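Local coordinates for prolyl 4-hydroxylase (Paramecium bursaria Chlorella virus 1, PDB 5C5T), which probably hydroxylates proline residues in collagen-like sequences, as a metal- and 2-oxoglutarate-dependent dioxygenase of the prolyl 4-hydroxylase family, at residues S82-Q87 against P131-Y136; V126-P131 against E216-N221. All coordinates share one frame; numbering follows the deposited sequence.

Interactions 1 and 2 lie with their centres about 9 Å apart, on the same side of the chain's centre, and both border the bound 2-oxoglutarate. Along the chain their segments alternate: 82-87, then 126-131, then 131-136, then 216-221, with Pro131 shared by the middle two. Strand 120-129 is followed, after a short loop, by strand 134-138, and the two belong to different sheets of the double-stranded beta-helix. Interaction 2 joins inner strands of the larger sheet. Segment 82-87 of interaction 1 runs on into its edge strand 86-89, and a probable hydrogen bond from Arg128 N to Glu86 O joins the two contacts. Interaction 1 joins the edge of the smaller sheet, so the cosubstrate is flanked from both sheets.

Interaction 1: residues S82-Q87 against P131-Y136; sequences SRNSEQ and PGQYYY. With AKG (2-oxoglutaric acid), chain C.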
loop_
_atom_site.group_PDB
_atom_site.type_symbol
_atom_site.label_atom_id
_atom_site.label_comp_id
_atom_site.label_asym_id
_atom_site.label_seq_id
_atom_site.Cartn_x
_atom_site.Cartn_y
_atom_site.Cartn_z
ATOM N N SER A 82 -13.020 -5.156 -10.397
ATOM C CA SER A 82 -11.941 -4.999 -9.428
ATOM C C SER A 82 -10.506 -5.062 -9.972
ATOM O O SER A 82 -10.071 -4.179 -10.737
ATOM C CB SER A 82 -12.106 -6.046 -8.316
ATOM O OG SER A 82 -13.112 -5.653 -7.389
ATOM N N ARG A 83 -9.763 -6.079 -9.531
ATOM C CA ARG A 83 -8.316 -6.056 -9.650
ATOM C C ARG A 83 -7.842 -6.774 -10.899
ATOM O O ARG A 83 -8.230 -7.916 -11.189
ATOM C CB ARG A 83 -7.671 -6.679 -8.425
ATOM C CG ARG A 83 -6.159 -6.503 -8.389
ATOM C CD ARG A 83 -5.571 -7.203 -7.183
ATOM N NE ARG A 83 -5.786 -8.655 -7.240
ATOM C CZ ARG A 83 -5.578 -9.484 -6.215
ATOM N NH1 ARG A 83 -5.163 -8.995 -5.049
ATOM N NH2 ARG A 83 -5.793 -10.796 -6.351
ATOM N N ASN A 84 -6.976 -6.079 -11.619
ATOM C CA ASN A 84 -6.435 -6.536 -12.877
ATOM C C ASN A 84 -4.951 -6.214 -12.812
ATOM O O ASN A 84 -4.537 -5.143 -13.253
ATOM C CB ASN A 84 -7.126 -5.814 -14.048
ATOM C CG ASN A 84 -6.624 -6.258 -15.398
ATOM O OD1 ASN A 84 -6.126 -7.371 -15.552
ATOM N ND2 ASN A 84 -6.760 -5.381 -16.398
ATOM N N SER A 85 -4.192 -7.119 -12.186
ATOM C CA SER A 85 -2.745 -6.991 -11.932
ATOM C C SER A 85 -2.183 -8.397 -11.657
ATOM O O SER A 85 -2.942 -9.365 -11.533
ATOM C CB SER A 85 -2.438 -6.070 -10.751
ATOM O OG SER A 85 -2.946 -6.617 -9.549
ATOM N N GLU A 86 -0.859 -8.488 -11.612
ATOM C CA GLU A 86 -0.124 -9.711 -11.242
ATOM C C GLU A 86 0.445 -9.455 -9.856
ATOM O O GLU A 86 0.744 -8.309 -9.548
ATOM C CB GLU A 86 0.995 -9.972 -12.245
ATOM C CG GLU A 86 0.501 -10.317 -13.626
ATOM C CD GLU A 86 -0.046 -9.118 -14.370
ATOM O OE1 GLU A 86 0.665 -8.071 -14.484
ATOM O OE2 GLU A 86 -1.204 -9.238 -14.842
ATOM N N GLN A 87 0.524 -10.488 -9.016
ATOM C CA GLN A 87 1.047 -10.348 -7.655
ATOM C C GLN A 87 1.968 -11.475 -7.200
ATOM O O GLN A 87 1.844 -12.621 -7.625
ATOM C CB GLN A 87 -0.091 -10.257 -6.646
ATOM C CG GLN A 87 -1.113 -9.169 -6.941
ATOM C CD GLN A 87 -2.374 -9.772 -7.478
ATOM O OE1 GLN A 87 -2.896 -10.727 -6.907
ATOM N NE2 GLN A 87 -2.857 -9.247 -8.595
ATOM N N PRO A 131 0.295 -1.936 -19.220
ATOM C CA PRO A 131 -0.679 -1.030 -19.819
ATOM C C PRO A 131 -2.096 -1.651 -19.920
ATOM O O PRO A 131 -2.260 -2.792 -20.316
ATOM C CB PRO A 131 -0.062 -0.776 -21.199
ATOM C CG PRO A 131 1.361 -0.758 -20.916
ATOM C CD PRO A 131 1.518 -1.994 -20.040
ATOM N N GLY A 132 -3.105 -0.906 -19.511
ATOM C CA GLY A 132 -4.464 -1.380 -19.524
ATOM C C GLY A 132 -4.909 -1.921 -18.173
ATOM O O GLY A 132 -6.115 -2.159 -17.971
ATOM N N GLN A 133 -3.940 -2.149 -17.278
ATOM C CA GLN A 133 -4.229 -2.777 -15.988
ATOM C C GLN A 133 -4.481 -1.707 -14.915
ATOM O O GLN A 133 -4.020 -0.568 -15.012
ATOM C CB GLN A 133 -3.105 -3.734 -15.594
ATOM C CG GLN A 133 -3.062 -4.949 -16.516
ATOM C CD GLN A 133 -2.252 -6.083 -15.988
ATOM O OE1 GLN A 133 -1.131 -5.917 -15.575
ATOM N NE2 GLN A 133 -2.835 -7.268 -15.992
ATOM N N TYR A 134 -5.265 -2.094 -13.914
ATOM C CA TYR A 134 -5.841 -1.145 -12.967
ATOM C C TYR A 134 -6.428 -1.920 -11.799
ATOM O O TYR A 134 -6.488 -3.125 -11.848
ATOM C CB TYR A 134 -6.940 -0.299 -13.607
ATOM C CG TYR A 134 -8.126 -1.082 -14.096
ATOM C CD1 TYR A 134 -8.112 -1.708 -15.357
ATOM C CD2 TYR A 134 -9.248 -1.244 -13.286
ATOM C CE1 TYR A 134 -9.201 -2.419 -15.805
ATOM C CE2 TYR A 134 -10.333 -1.961 -13.734
ATOM C CZ TYR A 134 -10.297 -2.543 -14.989
ATOM O OH TYR A 134 -11.367 -3.266 -15.452
ATOM N N TYR A 135 -6.835 -1.200 -10.754
ATOM C CA TYR A 135 -7.486 -1.787 -9.556
ATOM C C TYR A 135 -8.670 -0.873 -9.228
ATOM O O TYR A 135 -8.465 0.217 -8.687
ATOM C CB TYR A 135 -6.495 -1.885 -8.370
ATOM C CG TYR A 135 -6.897 -2.809 -7.219
ATOM C CD1 TYR A 135 -8.214 -3.256 -7.042
ATOM C CD2 TYR A 135 -5.929 -3.221 -6.306
ATOM C CE1 TYR A 135 -8.540 -4.097 -5.991
ATOM C CE2 TYR A 135 -6.253 -4.045 -5.250
ATOM C CZ TYR A 135 -7.538 -4.514 -5.110
ATOM O OH TYR A 135 -7.862 -5.337 -4.051
ATOM N N TYR A 136 -9.898 -1.304 -9.564
ATOM C CA TYR A 136 -11.127 -0.532 -9.301
ATOM C C TYR A 136 -11.290 -0.124 -7.839
ATOM O O TYR A 136 -10.807 -0.817 -6.969
ATOM C CB TYR A 136 -12.349 -1.340 -9.697
ATOM C CG TYR A 136 -13.674 -0.620 -9.656
ATOM C CD1 TYR A 136 -14.007 0.323 -10.624
ATOM C CD2 TYR A 136 -14.615 -0.917 -8.679
ATOM C CE1 TYR A 136 -15.228 0.979 -10.592
ATOM C CE2 TYR A 136 -15.846 -0.278 -8.649
ATOM C CZ TYR A 136 -16.148 0.670 -9.616
ATOM O OH TYR A 136 -17.368 1.318 -9.614
HETATM C C1 AKG C . -3.978 -2.271 -3.355
HETATM O O1 AKG C . -3.141 -3.109 -3.809
HETATM O O2 AKG C . -4.758 -2.635 -2.435
HETATM C C2 AKG C . -4.108 -0.916 -3.994
HETATM O O5 AKG C . -5.090 -0.272 -3.740
HETATM C C3 AKG C . -3.015 -0.407 -4.947
HETATM C C4 AKG C . -3.266 1.009 -5.398
HETATM C C5 AKG C . -2.440 1.383 -6.601
HETATM O O3 AKG C . -2.027 0.490 -7.391
HETATM O O4 AKG C . -2.149 2.604 -6.790
#
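Asn84 and Gln133, which lose the most surface to this contact, meet with their amide planes almost perpendicular, 86° apart. Gln133 NE2 is the shared donor: it gives a weak bond to Asn84 OD1 at 3.3 Å and a straighter one to Glu86 OE2 at 2.8 Å. The second uses the syn lone pair of the carboxylate and lies in the amide plane, which leaves the two flat groups nearly coplanar. The same amide is held from its other end, because Gln133 OE1 accepts from the backbone N of Lys130. Gln133 CB meanwhile packs on the carbonyl of Asn84, 3.1 Å from its O atom.

The backbones pair as a short antiparallel edge of the smaller sheet of the double-stranded beta-helix, in which Arg83 and Tyr135 form a non-hydrogen-bonded pair. Asn84 N donates to Tyr134 O, Tyr134 N returns a bond to Asn84 O, and Tyr136 N donates to Ser82 O at 3.1 Å. On the Tyr135 side of the strands, Arg83 CG stands trans to the backbone nitrogen (chi1 -171°), which sets it over the centre of the Tyr135 ring in a CH-pi contact, 3.8 Å from CG to the ring centroid. That ring also stacks with the metal ligand His138, and its CE2 comes within 3.5 Å of C1 of 2-oxoglutarate.

Interaction 2: residues V126-P131 against E216-N221; sequences VARYKP and EKIIAN. With AKG (2-oxoglutaric acid), chain C.
Ala127 and Ile219 form a hydrogen-bonded antiparallel pair, as do Tyr129 and Lys217, and four backbone bonds join strands 126-129 and 217-221. The shortest runs from Tyr129 N to Lys217 O at 2.8 Å. At the alternating non-hydrogen-bonded pairs, CA-H...O contacts such as Arg128 CA to Lys217 O add to these bonds. Both are inner strands of the larger sheet of the double-stranded beta-helix, between strands 86-89 and 153-160.

Apolar packing differs on the two faces. On one, Val126 CG1 meets Ile218 CG2 at 3.7 Å, and helix 47-59 covers them through Ala57 and Ile54. On the other, Ala127 CB packs on Ile219 CG1, while Ile219 CD1 reaches C3 of 2-oxoglutarate. Here the Tyr129 ring and the Lys217 chain lie side by side and point the same way, CD2 of Tyr129 touching CD of Lys217; all four lysine torsions are near 180°, which carries the ammonium to the far end of the cosubstrate.

At the start of strand 217-221 a salt bridge joins Arg128 to Glu216. Arg128 grips Glu216 side-on, NE and NH2 both reaching OE1, with NE at 2.8 Å. The oxygen lies in the guanidinium plane, but the carboxylate is turned 70° against it, and its OE2 goes to Lys162.

Three residues of this contact make polar contacts with 2-oxoglutarate, and Thr172 adds another. Lys217 NZ donates to O4 of the cosubstrate at 2.7 Å and more weakly to O3, which also lies 2.7 Å from Tyr129 OH; at the other carboxylate, Asn221 ND2 gives O1 a weak bond. The positive charge of Lys217, which also bonds Gly170 O, would be expected to balance the C5 carboxylate and fix that end of the cosubstrate.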
loop_
_atom_site.group_PDB
_atom_site.type_symbol
_atom_site.label_atom_id
_atom_site.label_comp_id
_atom_site.label_asym_id
_atom_site.label_seq_id
_atom_site.Cartn_x
_atom_site.Cartn_y
_atom_site.Cartn_z
ATOM N N VAL A 126 4.106 -7.785 -3.611
ATOM C CA VAL A 126 4.532 -6.919 -4.722
ATOM C C VAL A 126 3.574 -7.160 -5.898
ATOM O O VAL A 126 3.285 -8.313 -6.247
ATOM C CB VAL A 126 6.030 -7.168 -5.105
ATOM C CG1 VAL A 126 6.410 -6.462 -6.426
ATOM C CG2 VAL A 126 6.957 -6.743 -3.924
ATOM N N ALA A 127 3.049 -6.078 -6.489
ATOM C CA ALA A 127 2.121 -6.179 -7.582
ATOM C C ALA A 127 2.579 -5.360 -8.770
ATOM O O ALA A 127 3.209 -4.319 -8.601
ATOM C CB ALA A 127 0.702 -5.678 -7.150
ATOM N N ARG A 128 2.177 -5.806 -9.958
ATOM C CA ARG A 128 2.565 -5.164 -11.215
ATOM C C ARG A 128 1.365 -4.940 -12.112
ATOM O O ARG A 128 0.480 -5.793 -12.221
ATOM C CB ARG A 128 3.598 -6.018 -11.964
ATOM C CG ARG A 128 3.976 -5.459 -13.374
ATOM C CD ARG A 128 5.289 -6.097 -13.852
ATOM N NE ARG A 128 5.764 -5.567 -15.141
ATOM C CZ ARG A 128 5.414 -6.088 -16.310
ATOM N NH1 ARG A 128 4.559 -7.104 -16.355
ATOM N NH2 ARG A 128 5.897 -5.575 -17.437
ATOM N N TYR A 129 1.366 -3.766 -12.741
ATOM C CA TYR A 129 0.392 -3.346 -13.719
ATOM C C TYR A 129 1.054 -3.093 -15.084
ATOM O O TYR A 129 1.957 -2.246 -15.196
ATOM C CB TYR A 129 -0.282 -2.052 -13.304
ATOM C CG TYR A 129 -0.974 -2.030 -11.982
ATOM C CD1 TYR A 129 -2.300 -2.347 -11.857
ATOM C CD2 TYR A 129 -0.280 -1.671 -10.838
ATOM C CE1 TYR A 129 -2.946 -2.297 -10.622
ATOM C CE2 TYR A 129 -0.916 -1.601 -9.606
ATOM C CZ TYR A 129 -2.243 -1.924 -9.515
ATOM O OH TYR A 129 -2.867 -1.865 -8.303
ATOM N N LYS A 130 0.594 -3.833 -16.088
ATOM C CA LYS A 130 0.884 -3.545 -17.476
ATOM C C LYS A 130 -0.064 -2.505 -18.062
ATOM O O LYS A 130 -1.117 -2.193 -17.497
ATOM C CB LYS A 130 0.769 -4.834 -18.280
ATOM C CG LYS A 130 1.771 -5.851 -17.925
ATOM C CD LYS A 130 1.575 -7.115 -18.770
ATOM C CE LYS A 130 1.941 -6.867 -20.236
ATOM N NZ LYS A 130 1.121 -7.669 -21.200
ATOM N N PRO A 131 0.295 -1.936 -19.220
ATOM C CA PRO A 131 -0.679 -1.030 -19.819
ATOM C C PRO A 131 -2.096 -1.651 -19.920
ATOM O O PRO A 131 -2.260 -2.792 -20.316
ATOM C CB PRO A 131 -0.062 -0.776 -21.199
ATOM C CG PRO A 131 1.361 -0.758 -20.916
ATOM C CD PRO A 131 1.518 -1.994 -20.040
ATOM N N GLU A 216 5.093 0.735 -17.135
ATOM C CA GLU A 216 4.609 -0.199 -16.151
ATOM C C GLU A 216 4.638 0.418 -14.771
ATOM O O GLU A 216 5.275 1.463 -14.525
ATOM C CB GLU A 216 5.451 -1.481 -16.189
ATOM C CG GLU A 216 6.860 -1.254 -15.689
ATOM C CD GLU A 216 7.815 -2.357 -16.089
ATOM O OE1 GLU A 216 7.604 -3.521 -15.686
ATOM O OE2 GLU A 216 8.785 -2.049 -16.815
ATOM N N LYS A 217 3.865 -0.198 -13.884
ATOM C CA LYS A 217 3.764 0.268 -12.507
ATOM C C LYS A 217 3.974 -0.947 -11.590
ATOM O O LYS A 217 3.304 -1.968 -11.763
ATOM C CB LYS A 217 2.402 0.926 -12.241
ATOM C CG LYS A 217 2.070 1.253 -10.782
ATOM C CD LYS A 217 0.695 1.915 -10.738
ATOM C CE LYS A 217 0.229 2.164 -9.317
ATOM N NZ LYS A 217 -1.166 2.656 -9.299
ATOM N N ILE A 218 4.890 -0.821 -10.643
ATOM C CA ILE A 218 5.147 -1.877 -9.663
ATOM C C ILE A 218 5.098 -1.243 -8.261
ATOM O O ILE A 218 5.765 -0.218 -8.029
ATOM C CB ILE A 218 6.483 -2.598 -9.927
ATOM C CG1 ILE A 218 6.575 -3.021 -11.392
ATOM C CG2 ILE A 218 6.615 -3.764 -8.963
ATOM C CD1 ILE A 218 7.846 -3.747 -11.736
ATOM N N ILE A 219 4.316 -1.861 -7.360
ATOM C CA ILE A 219 4.201 -1.448 -5.977
ATOM C C ILE A 219 4.536 -2.590 -5.001
ATOM O O ILE A 219 4.459 -3.794 -5.331
ATOM C CB ILE A 219 2.775 -0.924 -5.724
ATOM C CG1 ILE A 219 1.760 -2.028 -5.937
ATOM C CG2 ILE A 219 2.535 0.295 -6.606
ATOM C CD1 ILE A 219 0.339 -1.619 -5.593
ATOM N N ALA A 220 4.896 -2.200 -3.782
ATOM C CA ALA A 220 4.982 -3.070 -2.607
ATOM C C ALA A 220 3.977 -2.627 -1.535
ATOM O O ALA A 220 3.915 -1.452 -1.167
ATOM C CB ALA A 220 6.383 -3.083 -2.065
ATOM N N ASN A 221 3.099 -3.560 -1.155
ATOM C CA ASN A 221 2.072 -3.318 -0.126
ATOM C C ASN A 221 2.428 -3.946 1.176
ATOM O O ASN A 221 2.569 -5.175 1.277
ATOM C CB ASN A 221 0.703 -3.884 -0.562
ATOM C CG ASN A 221 0.031 -3.054 -1.604
ATOM O OD1 ASN A 221 -0.162 -1.870 -1.436
ATOM N ND2 ASN A 221 -0.401 -3.705 -2.686
HETATM C C1 AKG C . -3.978 -2.271 -3.355
HETATM O O1 AKG C . -3.141 -3.109 -3.809
HETATM O O2 AKG C . -4.758 -2.635 -2.435
HETATM C C2 AKG C . -4.108 -0.916 -3.994
HETATM O O5 AKG C . -5.090 -0.272 -3.740
HETATM C C3 AKG C . -3.015 -0.407 -4.947
HETATM C C4 AKG C . -3.266 1.009 -5.398
HETATM C C5 AKG C . -2.440 1.383 -6.601
HETATM O O3 AKG C . -2.027 0.490 -7.391
HETATM O O4 AKG C . -2.149 2.604 -6.790
#